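PDB 3LP5: putative cell surface hydrolase from Lactobacillus plantarum, which is of unknown detailed function but probably acts as a cell-surface hydrolase of the alpha/beta hydrolase superfamily. Local coordinates for residues 25-30 / 222-227; 33-38 / 60-65; 128-133 / 231-236. All blocks are in the same frame, centred on the assembly; numbering follows the deposited sequence.

Interaction 1 (25-30 / 222-227); sequences TELGKE and QIVSLI. With NA (sodium ion), chain C.
Val224 of helix 217-231 packs into helix 17-30 at Leu27, where the axes of segments 25-30 and 222-227 pass 9.7 Å apart at a crossing angle of -58°. Its two methyls share the work. CG1, anti to the backbone N (chi1 166°), lies over the backbone of Leu27, 3.8 Å from Leu27 CA, and grazes Glu30 CB; CG2 turns to the preceding residue, 4.0 Å from Glu26 CB. Both glutamates offer it only the base of their side chains, and the carboxylate of Glu26 swings back toward Lys29, whose NZ forms a long salt bridge with Glu26 OE1 (3.6 Å). Leu27 begins at an angle to the opposite helix, but its CG is anti to the backbone N (chi1 -179°), which carries the branched end inward. There CD1 and CD2 straddle one methyl, Ile227 CG2, each 4.0 Å away, and the two side chains cross at about a right angle. On another side of helix 17-30, the carbonyl O of Gly28 binds a sodium ion at 2.4 Å, a site shared with Thr31 and Lys33. Since the side chains meet through aliphatic carbon, the contact depends on the fit of branched groups, while charge and metal binding stay outside it.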
loop_
_atom_site.group_PDB
_atom_site.type_symbol
_atom_site.label_atom_id
_atom_site.label_comp_id
_atom_site.label_asym_id
_atom_site.label_seq_id
_atom_site.Cartn_x
_atom_site.Cartn_y
_atom_site.Cartn_z
ATOM N N THR A 25 0.155 -4.242 14.279
ATOM C CA THR A 25 -0.236 -4.713 15.610
ATOM C C THR A 25 -1.694 -4.395 15.908
ATOM O O THR A 25 -2.465 -5.246 16.382
ATOM C CB THR A 25 0.632 -4.065 16.676
ATOM O OG1 THR A 25 1.973 -4.318 16.332
ATOM C CG2 THR A 25 0.404 -4.685 18.024
ATOM N N GLU A 26 -2.067 -3.152 15.680
ATOM C CA GLU A 26 -3.412 -2.734 15.983
ATOM C C GLU A 26 -4.421 -3.377 15.050
ATOM O O GLU A 26 -5.464 -3.801 15.502
ATOM C CB GLU A 26 -3.490 -1.216 15.959
ATOM C CG GLU A 26 -3.364 -0.659 17.386
ATOM C CD GLU A 26 -2.050 -1.035 18.128
ATOM O OE1 GLU A 26 -2.134 -1.695 19.218
ATOM O OE2 GLU A 26 -0.931 -0.644 17.631
ATOM N N LEU A 27 -4.104 -3.500 13.762
ATOM C CA LEU A 27 -5.004 -4.151 12.845
ATOM C C LEU A 27 -5.304 -5.600 13.349
ATOM O O LEU A 27 -6.468 -6.054 13.360
ATOM C CB LEU A 27 -4.373 -4.138 11.447
ATOM C CG LEU A 27 -5.177 -4.750 10.310
ATOM C CD1 LEU A 27 -6.545 -4.103 10.186
ATOM C CD2 LEU A 27 -4.411 -4.740 8.943
ATOM N N GLY A 28 -4.265 -6.295 13.813
ATOM C CA GLY A 28 -4.444 -7.666 14.370
ATOM C C GLY A 28 -5.341 -7.735 15.597
ATOM O O GLY A 28 -6.257 -8.566 15.666
ATOM N N LYS A 29 -5.111 -6.832 16.543
ATOM C CA LYS A 29 -5.955 -6.694 17.681
ATOM C C LYS A 29 -7.376 -6.244 17.368
ATOM O O LYS A 29 -8.292 -6.759 17.962
ATOM C CB LYS A 29 -5.309 -5.759 18.691
ATOM C CG LYS A 29 -4.147 -6.431 19.395
ATOM C CD LYS A 29 -3.797 -5.776 20.703
ATOM C CE LYS A 29 -2.578 -4.887 20.529
ATOM N NZ LYS A 29 -2.304 -4.174 21.830
ATOM N N GLU A 30 -7.587 -5.299 16.465
ATOM C CA GLU A 30 -8.967 -4.858 16.206
ATOM C C GLU A 30 -9.780 -5.837 15.335
ATOM O O GLU A 30 -10.976 -5.930 15.509
ATOM C CB GLU A 30 -9.042 -3.439 15.610
ATOM C CG GLU A 30 -8.608 -2.303 16.567
ATOM C CD GLU A 30 -9.543 -2.142 17.761
ATOM O OE1 GLU A 30 -10.752 -1.879 17.540
ATOM O OE2 GLU A 30 -9.085 -2.272 18.921
ATOM N N GLN A 222 -7.816 5.718 13.264
ATOM C CA GLN A 222 -8.593 6.061 12.059
ATOM C C GLN A 222 -8.106 5.259 10.865
ATOM O O GLN A 222 -8.923 4.747 10.112
ATOM C CB GLN A 222 -8.442 7.544 11.713
ATOM C CG GLN A 222 -9.135 8.433 12.713
ATOM C CD GLN A 222 -8.976 9.962 12.488
ATOM O OE1 GLN A 222 -9.171 10.721 13.420
ATOM N NE2 GLN A 222 -8.721 10.398 11.283
ATOM N N ILE A 223 -6.796 5.158 10.698
ATOM C CA ILE A 223 -6.245 4.435 9.591
ATOM C C ILE A 223 -6.619 2.948 9.679
ATOM O O ILE A 223 -7.060 2.360 8.673
ATOM C CB ILE A 223 -4.734 4.625 9.473
ATOM C CG1 ILE A 223 -4.474 6.071 9.039
ATOM C CG2 ILE A 223 -4.143 3.638 8.417
ATOM C CD1 ILE A 223 -3.018 6.431 8.958
ATOM N N VAL A 224 -6.464 2.338 10.855
ATOM C CA VAL A 224 -6.844 0.894 11.050
ATOM C C VAL A 224 -8.352 0.752 10.812
ATOM O O VAL A 224 -8.778 -0.213 10.180
ATOM C CB VAL A 224 -6.466 0.409 12.479
ATOM C CG1 VAL A 224 -7.136 -0.953 12.854
ATOM C CG2 VAL A 224 -4.941 0.277 12.538
ATOM N N SER A 225 -9.147 1.755 11.229
ATOM C CA SER A 225 -10.570 1.669 11.018
ATOM C C SER A 225 -10.857 1.631 9.469
ATOM O O SER A 225 -11.684 0.870 9.015
ATOM C CB SER A 225 -11.294 2.851 11.642
ATOM O OG SER A 225 -12.704 2.739 11.421
ATOM N N LEU A 226 -10.119 2.409 8.690
ATOM C CA LEU A 226 -10.360 2.511 7.246
ATOM C C LEU A 226 -9.887 1.286 6.521
ATOM O O LEU A 226 -10.455 0.883 5.489
ATOM C CB LEU A 226 -9.681 3.762 6.674
ATOM C CG LEU A 226 -10.267 5.093 7.192
ATOM C CD1 LEU A 226 -9.324 6.206 6.795
ATOM C CD2 LEU A 226 -11.683 5.384 6.657
ATOM N N ILE A 227 -8.776 0.735 6.998
ATOM C CA ILE A 227 -8.235 -0.457 6.374
ATOM C C ILE A 227 -9.280 -1.542 6.546
ATOM O O ILE A 227 -9.675 -2.207 5.556
ATOM C CB ILE A 227 -6.890 -0.930 6.978
ATOM C CG1 ILE A 227 -5.737 -0.001 6.608
ATOM C CG2 ILE A 227 -6.606 -2.393 6.625
ATOM C CD1 ILE A 227 -4.480 -0.217 7.497
HETATM NA NA NA C . -7.339 -10.241 14.395
HETATM O O HOH W 1 -5.233 -11.146 13.824
#

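Interaction 2 (33-38 / 60-65); sequences KKHSVL and EPFIVI. With NA (sodium ion), chain C.
Strands 37-42 and 62-67 are parallel neighbours in the central sheet of the alpha/beta hydrolase fold, and come together here. Three backbone bonds set the register: Phe62 N gives to Ser36 O (2.9 Å), Leu38 N to Phe62 O (3.1 Å) and Val64 N to Leu38 O (2.9 Å). Val37 therefore pairs with Phe62 on one face of the sheet and Leu38 with Ile63 on the other, where Leu38 CD2 runs beside Ile63 CG2.

Just ahead of the strands, the ladder gives way to side chains. His35 lies flat on Phe62 in an offset stack, the planes only 7° apart and the centroids 4.4 Å from each other. The offset puts His35 CB over the middle of the phenyl ring, 3.5 Å from its centroid, as a CH-pi contact, while Phe62 CZ sits beneath the rim of the imidazole. CG of the histidine stands beside its own backbone N (chi1 -61°), and the ring so placed directs ND1 at Glu60 O, 2.8 Å away. This bond is nearly straight (169°) and lies in both the ring and the carbonyl planes. Stack and bond together fix the rotation of the imidazole. The Glu60 carboxylate runs alongside, nearly coplanar with the ring, and OE2 approaches CE1; its negative charge may polarise the imidazole. His35 N gives a hydrogen bond to a water that also binds the sodium ion held by Lys33 O, Gly28 and Thr31.

Ser36 OG, beside Pro61 CB, is hydrogen-bonded to Asp58 OD2 and Ala55 N, tying the strand entry to the loop that leads into strand 62-67. Beyond Phe62, strand 7-10 continues the sheet under helix 17-30, the layering of helix on parallel strands that typifies alpha/beta hydrolases.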
loop_
_atom_site.group_PDB
_atom_site.type_symbol
_atom_site.label_atom_id
_atom_site.label_comp_id
_atom_site.label_asym_id
_atom_site.label_seq_id
_atom_site.Cartn_x
_atom_site.Cartn_y
_atom_site.Cartn_z
ATOM N N LYS A 33 -11.297 -11.739 13.562
ATOM C CA LYS A 33 -10.609 -12.893 13.010
ATOM C C LYS A 33 -9.077 -12.892 13.385
ATOM O O LYS A 33 -8.434 -11.822 13.415
ATOM C CB LYS A 33 -10.732 -12.726 11.485
ATOM C CG LYS A 33 -10.912 -13.954 10.623
ATOM C CD LYS A 33 -12.401 -14.087 10.179
ATOM C CE LYS A 33 -13.304 -14.746 11.293
ATOM N NZ LYS A 33 -14.800 -14.763 11.001
ATOM N N LYS A 34 -8.484 -14.056 13.650
ATOM C CA LYS A 34 -7.024 -14.127 13.739
ATOM C C LYS A 34 -6.488 -14.146 12.298
ATOM O O LYS A 34 -6.923 -14.982 11.494
ATOM C CB LYS A 34 -6.572 -15.365 14.541
ATOM C CG LYS A 34 -5.110 -15.350 14.953
ATOM C CD LYS A 34 -4.564 -16.760 15.253
ATOM C CE LYS A 34 -3.081 -16.968 14.690
ATOM N NZ LYS A 34 -2.847 -17.059 13.149
ATOM N N HIS A 35 -5.600 -13.199 11.945
ATOM C CA HIS A 35 -4.923 -13.223 10.654
ATOM C C HIS A 35 -3.464 -13.604 10.899
ATOM O O HIS A 35 -2.794 -13.005 11.728
ATOM C CB HIS A 35 -4.985 -11.863 9.959
ATOM C CG HIS A 35 -6.378 -11.387 9.663
ATOM N ND1 HIS A 35 -7.004 -11.626 8.455
ATOM C CD2 HIS A 35 -7.253 -10.661 10.405
ATOM C CE1 HIS A 35 -8.214 -11.091 8.478
ATOM N NE2 HIS A 35 -8.387 -10.491 9.642
ATOM N N SER A 36 -2.980 -14.640 10.214
ATOM C CA SER A 36 -1.604 -15.061 10.495
ATOM C C SER A 36 -0.660 -14.035 9.830
ATOM O O SER A 36 -1.084 -13.295 8.948
ATOM C CB SER A 36 -1.405 -16.540 10.128
ATOM O OG SER A 36 -1.729 -16.783 8.774
ATOM N N VAL A 37 0.554 -13.871 10.329
ATOM C CA VAL A 37 1.474 -12.869 9.783
ATOM C C VAL A 37 2.766 -13.537 9.296
ATOM O O VAL A 37 3.484 -14.086 10.085
ATOM C CB VAL A 37 1.835 -11.812 10.816
ATOM C CG1 VAL A 37 2.902 -10.832 10.263
ATOM C CG2 VAL A 37 0.599 -11.056 11.297
ATOM N N LEU A 38 3.024 -13.502 7.985
ATOM C CA LEU A 38 4.288 -13.940 7.406
ATOM C C LEU A 38 5.090 -12.709 6.942
ATOM O O LEU A 38 4.497 -11.802 6.338
ATOM C CB LEU A 38 3.967 -14.764 6.174
ATOM C CG LEU A 38 5.132 -15.223 5.346
ATOM C CD1 LEU A 38 5.981 -16.288 6.051
ATOM C CD2 LEU A 38 4.628 -15.711 3.977
ATOM N N GLU A 60 -7.228 -15.511 4.844
ATOM C CA GLU A 60 -6.824 -14.099 4.681
ATOM C C GLU A 60 -5.558 -13.752 5.464
ATOM O O GLU A 60 -5.589 -12.956 6.429
ATOM C CB GLU A 60 -7.985 -13.205 5.073
ATOM C CG GLU A 60 -7.856 -11.829 4.563
ATOM C CD GLU A 60 -9.185 -11.132 4.699
ATOM O OE1 GLU A 60 -9.924 -11.060 3.696
ATOM O OE2 GLU A 60 -9.518 -10.736 5.847
ATOM N N PRO A 61 -4.418 -14.380 5.073
ATOM C CA PRO A 61 -3.211 -14.086 5.814
ATOM C C PRO A 61 -2.656 -12.702 5.439
ATOM O O PRO A 61 -2.878 -12.223 4.314
ATOM C CB PRO A 61 -2.242 -15.194 5.368
ATOM C CG PRO A 61 -2.767 -15.599 3.989
ATOM C CD PRO A 61 -4.237 -15.475 4.100
ATOM N N PHE A 62 -1.972 -12.086 6.408
ATOM C CA PHE A 62 -1.270 -10.838 6.194
ATOM C C PHE A 62 0.134 -11.227 5.800
ATOM O O PHE A 62 0.813 -11.974 6.531
ATOM C CB PHE A 62 -1.189 -10.031 7.504
ATOM C CG PHE A 62 -2.524 -9.463 8.001
ATOM C CD1 PHE A 62 -3.658 -9.416 7.177
ATOM C CD2 PHE A 62 -2.614 -8.927 9.291
ATOM C CE1 PHE A 62 -4.873 -8.862 7.617
ATOM C CE2 PHE A 62 -3.844 -8.395 9.765
ATOM C CZ PHE A 62 -4.961 -8.364 8.928
ATOM N N ILE A 63 0.597 -10.742 4.674
ATOM C CA ILE A 63 1.978 -10.982 4.298
ATOM C C ILE A 63 2.717 -9.618 4.183
ATOM O O ILE A 63 2.312 -8.776 3.371
ATOM C CB ILE A 63 2.006 -11.779 3.006
ATOM C CG1 ILE A 63 1.188 -13.084 3.164
ATOM C CG2 ILE A 63 3.452 -12.100 2.630
ATOM C CD1 ILE A 63 1.100 -13.892 1.781
ATOM N N VAL A 64 3.748 -9.370 5.019
ATOM C CA VAL A 64 4.506 -8.119 4.924
ATOM C C VAL A 64 5.665 -8.417 4.012
ATOM O O VAL A 64 6.358 -9.424 4.209
ATOM C CB VAL A 64 5.061 -7.676 6.304
ATOM C CG1 VAL A 64 5.969 -6.367 6.206
ATOM C CG2 VAL A 64 3.902 -7.434 7.256
ATOM N N ILE A 65 5.889 -7.563 3.029
ATOM C CA ILE A 65 7.073 -7.665 2.183
ATOM C C ILE A 65 7.842 -6.368 2.284
ATOM O O ILE A 65 7.322 -5.329 1.849
ATOM C CB ILE A 65 6.718 -7.942 0.681
ATOM C CG1 ILE A 65 5.904 -9.226 0.555
ATOM C CG2 ILE A 65 8.037 -7.992 -0.174
ATOM C CD1 ILE A 65 5.427 -9.499 -0.831
HETATM NA NA NA C . -7.339 -10.241 14.395
HETATM O O HOH W 1 -5.233 -11.146 13.824
#

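Interaction 3 (128-133 / 231-236); sequences IDRLMT and LLAETM
Arg130 takes hold of Leu231 O side-on, with NE and NH2 both 2.9 Å from that single oxygen. A bend at chi3 (-69°) turns the guanidinium so that the oxygen lies at its edge, close to its plane, yet both nitrogens approach from the same face of the carbonyl, standing out of the carbonyl plane. Neither bond is straight, the N-H...O angles being 143° and 139°, as expected when two donors converge on one acceptor. Over one face of the guanidinium lies Ala233 CB, 3.8 Å from Arg130 NH2. Nearer the strand, Leu231 turns its CG opposite the backbone N, and the branch lands on the strand, CD1 touching Arg130 CB at 3.9 Å and Met132 CB at 4.2 Å. In the alpha/beta hydrolase fold seen here, strand 127-134 is an inner parallel strand and helix 217-231 packs against it. Arg130 meets Leu231 shortly before Ala233, the first residue to leave helical geometry, whose positive phi turns the chain outward. Farther out, Glu234 forms a salt bridge with Arg228, and the Arg130 side chain rests against Tyr101 and Thr167 of the flanking strands. Met132, which alternates with Leu131 along the strand, also packs on Tyr169.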
loop_
_atom_site.group_PDB
_atom_site.type_symbol
_atom_site.label_atom_id
_atom_site.label_comp_id
_atom_site.label_asym_id
_atom_site.label_seq_id
_atom_site.Cartn_x
_atom_site.Cartn_y
_atom_site.Cartn_z
ATOM N N ILE A 128 -5.307 -8.669 -8.610
ATOM C CA ILE A 128 -5.468 -7.819 -7.435
ATOM C C ILE A 128 -6.910 -7.339 -7.427
ATOM O O ILE A 128 -7.446 -7.047 -8.463
ATOM C CB ILE A 128 -4.469 -6.670 -7.428
ATOM C CG1 ILE A 128 -4.561 -5.857 -6.121
ATOM C CG2 ILE A 128 -4.598 -5.808 -8.704
ATOM C CD1 ILE A 128 -3.628 -4.782 -6.099
ATOM N N ASP A 129 -7.541 -7.320 -6.266
ATOM C CA ASP A 129 -8.935 -6.872 -6.148
ATOM C C ASP A 129 -8.995 -5.428 -5.653
ATOM O O ASP A 129 -9.794 -4.592 -6.156
ATOM C CB ASP A 129 -9.713 -7.741 -5.131
ATOM C CG ASP A 129 -10.009 -9.159 -5.642
ATOM O OD1 ASP A 129 -9.734 -9.461 -6.836
ATOM O OD2 ASP A 129 -10.537 -9.994 -4.850
ATOM N N ARG A 130 -8.185 -5.145 -4.635
ATOM C CA ARG A 130 -8.181 -3.834 -3.977
ATOM C C ARG A 130 -6.755 -3.409 -3.591
ATOM O O ARG A 130 -5.961 -4.255 -3.202
ATOM C CB ARG A 130 -9.058 -3.860 -2.738
ATOM C CG ARG A 130 -10.530 -4.093 -3.101
ATOM C CD ARG A 130 -11.504 -3.764 -1.933
ATOM N NE ARG A 130 -11.300 -4.776 -0.905
ATOM C CZ ARG A 130 -12.077 -5.846 -0.753
ATOM N NH1 ARG A 130 -13.092 -6.025 -1.568
ATOM N NH2 ARG A 130 -11.820 -6.730 0.205
ATOM N N LEU A 131 -6.457 -2.125 -3.796
ATOM C CA LEU A 131 -5.231 -1.414 -3.369
ATOM C C LEU A 131 -5.535 -0.216 -2.460
ATOM O O LEU A 131 -6.349 0.654 -2.794
ATOM C CB LEU A 131 -4.441 -0.918 -4.605
ATOM C CG LEU A 131 -3.198 -0.043 -4.299
ATOM C CD1 LEU A 131 -2.104 -0.822 -3.485
ATOM C CD2 LEU A 131 -2.726 0.528 -5.659
ATOM N N MET A 132 -4.940 -0.176 -1.290
ATOM C CA MET A 132 -4.966 1.056 -0.475
ATOM C C MET A 132 -3.527 1.570 -0.330
ATOM O O MET A 132 -2.585 0.807 -0.011
ATOM C CB MET A 132 -5.644 0.821 0.894
ATOM C CG MET A 132 -5.493 1.942 1.996
ATOM S SD MET A 132 -6.482 1.588 3.520
ATOM C CE MET A 132 -8.087 1.967 2.884
ATOM N N THR A 133 -3.366 2.868 -0.541
ATOM C CA THR A 133 -2.083 3.503 -0.305
ATOM C C THR A 133 -2.223 4.545 0.787
ATOM O O THR A 133 -3.318 5.159 0.944
ATOM C CB THR A 133 -1.455 4.097 -1.600
ATOM O OG1 THR A 133 -2.192 5.229 -2.035
ATOM C CG2 THR A 133 -1.437 3.025 -2.753
ATOM N N LEU A 231 -10.390 -1.791 2.881
ATOM C CA LEU A 231 -9.433 -2.767 2.286
ATOM C C LEU A 231 -9.903 -4.178 2.560
ATOM O O LEU A 231 -9.923 -5.026 1.644
ATOM C CB LEU A 231 -7.980 -2.598 2.772
ATOM C CG LEU A 231 -6.977 -3.474 1.971
ATOM C CD1 LEU A 231 -6.937 -3.150 0.459
ATOM C CD2 LEU A 231 -5.597 -3.445 2.535
ATOM N N LEU A 232 -10.275 -4.435 3.813
ATOM C CA LEU A 232 -10.747 -5.762 4.228
ATOM C C LEU A 232 -12.245 -5.944 4.001
ATOM O O LEU A 232 -12.737 -7.052 4.089
ATOM C CB LEU A 232 -10.419 -6.024 5.707
ATOM C CG LEU A 232 -8.921 -5.947 6.033
ATOM C CD1 LEU A 232 -8.617 -6.208 7.545
ATOM C CD2 LEU A 232 -8.088 -6.873 5.180
ATOM N N ALA A 233 -12.970 -4.853 3.748
ATOM C CA ALA A 233 -14.426 -4.892 3.551
ATOM C C ALA A 233 -15.178 -5.616 4.688
ATOM O O ALA A 233 -16.103 -6.380 4.477
ATOM C CB ALA A 233 -14.792 -5.460 2.154
ATOM N N GLU A 234 -14.774 -5.333 5.916
ATOM C CA GLU A 234 -15.383 -5.920 7.091
ATOM C C GLU A 234 -16.667 -5.151 7.397
ATOM O O GLU A 234 -16.748 -3.959 7.130
ATOM C CB GLU A 234 -14.411 -5.713 8.234
ATOM C CG GLU A 234 -14.502 -6.699 9.288
ATOM C CD GLU A 234 -13.310 -6.610 10.244
ATOM O OE1 GLU A 234 -13.503 -6.863 11.451
ATOM O OE2 GLU A 234 -12.199 -6.287 9.792
ATOM N N THR A 235 -17.683 -5.813 7.937
ATOM C CA THR A 235 -18.899 -5.096 8.306
ATOM C C THR A 235 -18.595 -4.289 9.604
ATOM O O THR A 235 -18.046 -4.840 10.543
ATOM C CB THR A 235 -20.082 -6.079 8.439
ATOM O OG1 THR A 235 -19.617 -7.200 9.177
ATOM C CG2 THR A 235 -20.522 -6.619 7.064
ATOM N N MET A 236 -18.857 -2.968 9.613
ATOM C CA MET A 236 -18.399 -2.078 10.725
ATOM C C MET A 236 -19.655 -1.616 11.485
ATOM O O MET A 236 -20.740 -1.675 10.903
ATOM C CB MET A 236 -17.669 -0.841 10.177
ATOM C CG MET A 236 -16.457 -1.147 9.238
ATOM S SD MET A 236 -15.127 -2.046 10.015
ATOM C CE MET A 236 -14.536 -0.783 11.149
#

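The three contacts illustrate a general principle: the chemistry of a contact follows the layer of the fold it joins. Interactions 1 and 2 are buried, interaction 3 only partly. Between helices, interaction 1 is aliphatic; within the sheet, interaction 2 rests on backbone bonds and an aromatic stack; toward the partly exposed end, interaction 3 ties a strand to residues 231-233 through an arginine-carbonyl grip and leucine packing. Helix 217-231 links 1 and 3, Ile227 CG1 lying 3.6 Å from Met132 SD. Leu27 bridges 1 and 2, its CD2 3.7 Å from Phe62 CZ. The sodium ion and its water touch both 1 and 2, whereas 2 and 3 share the sheet but meet only loosely.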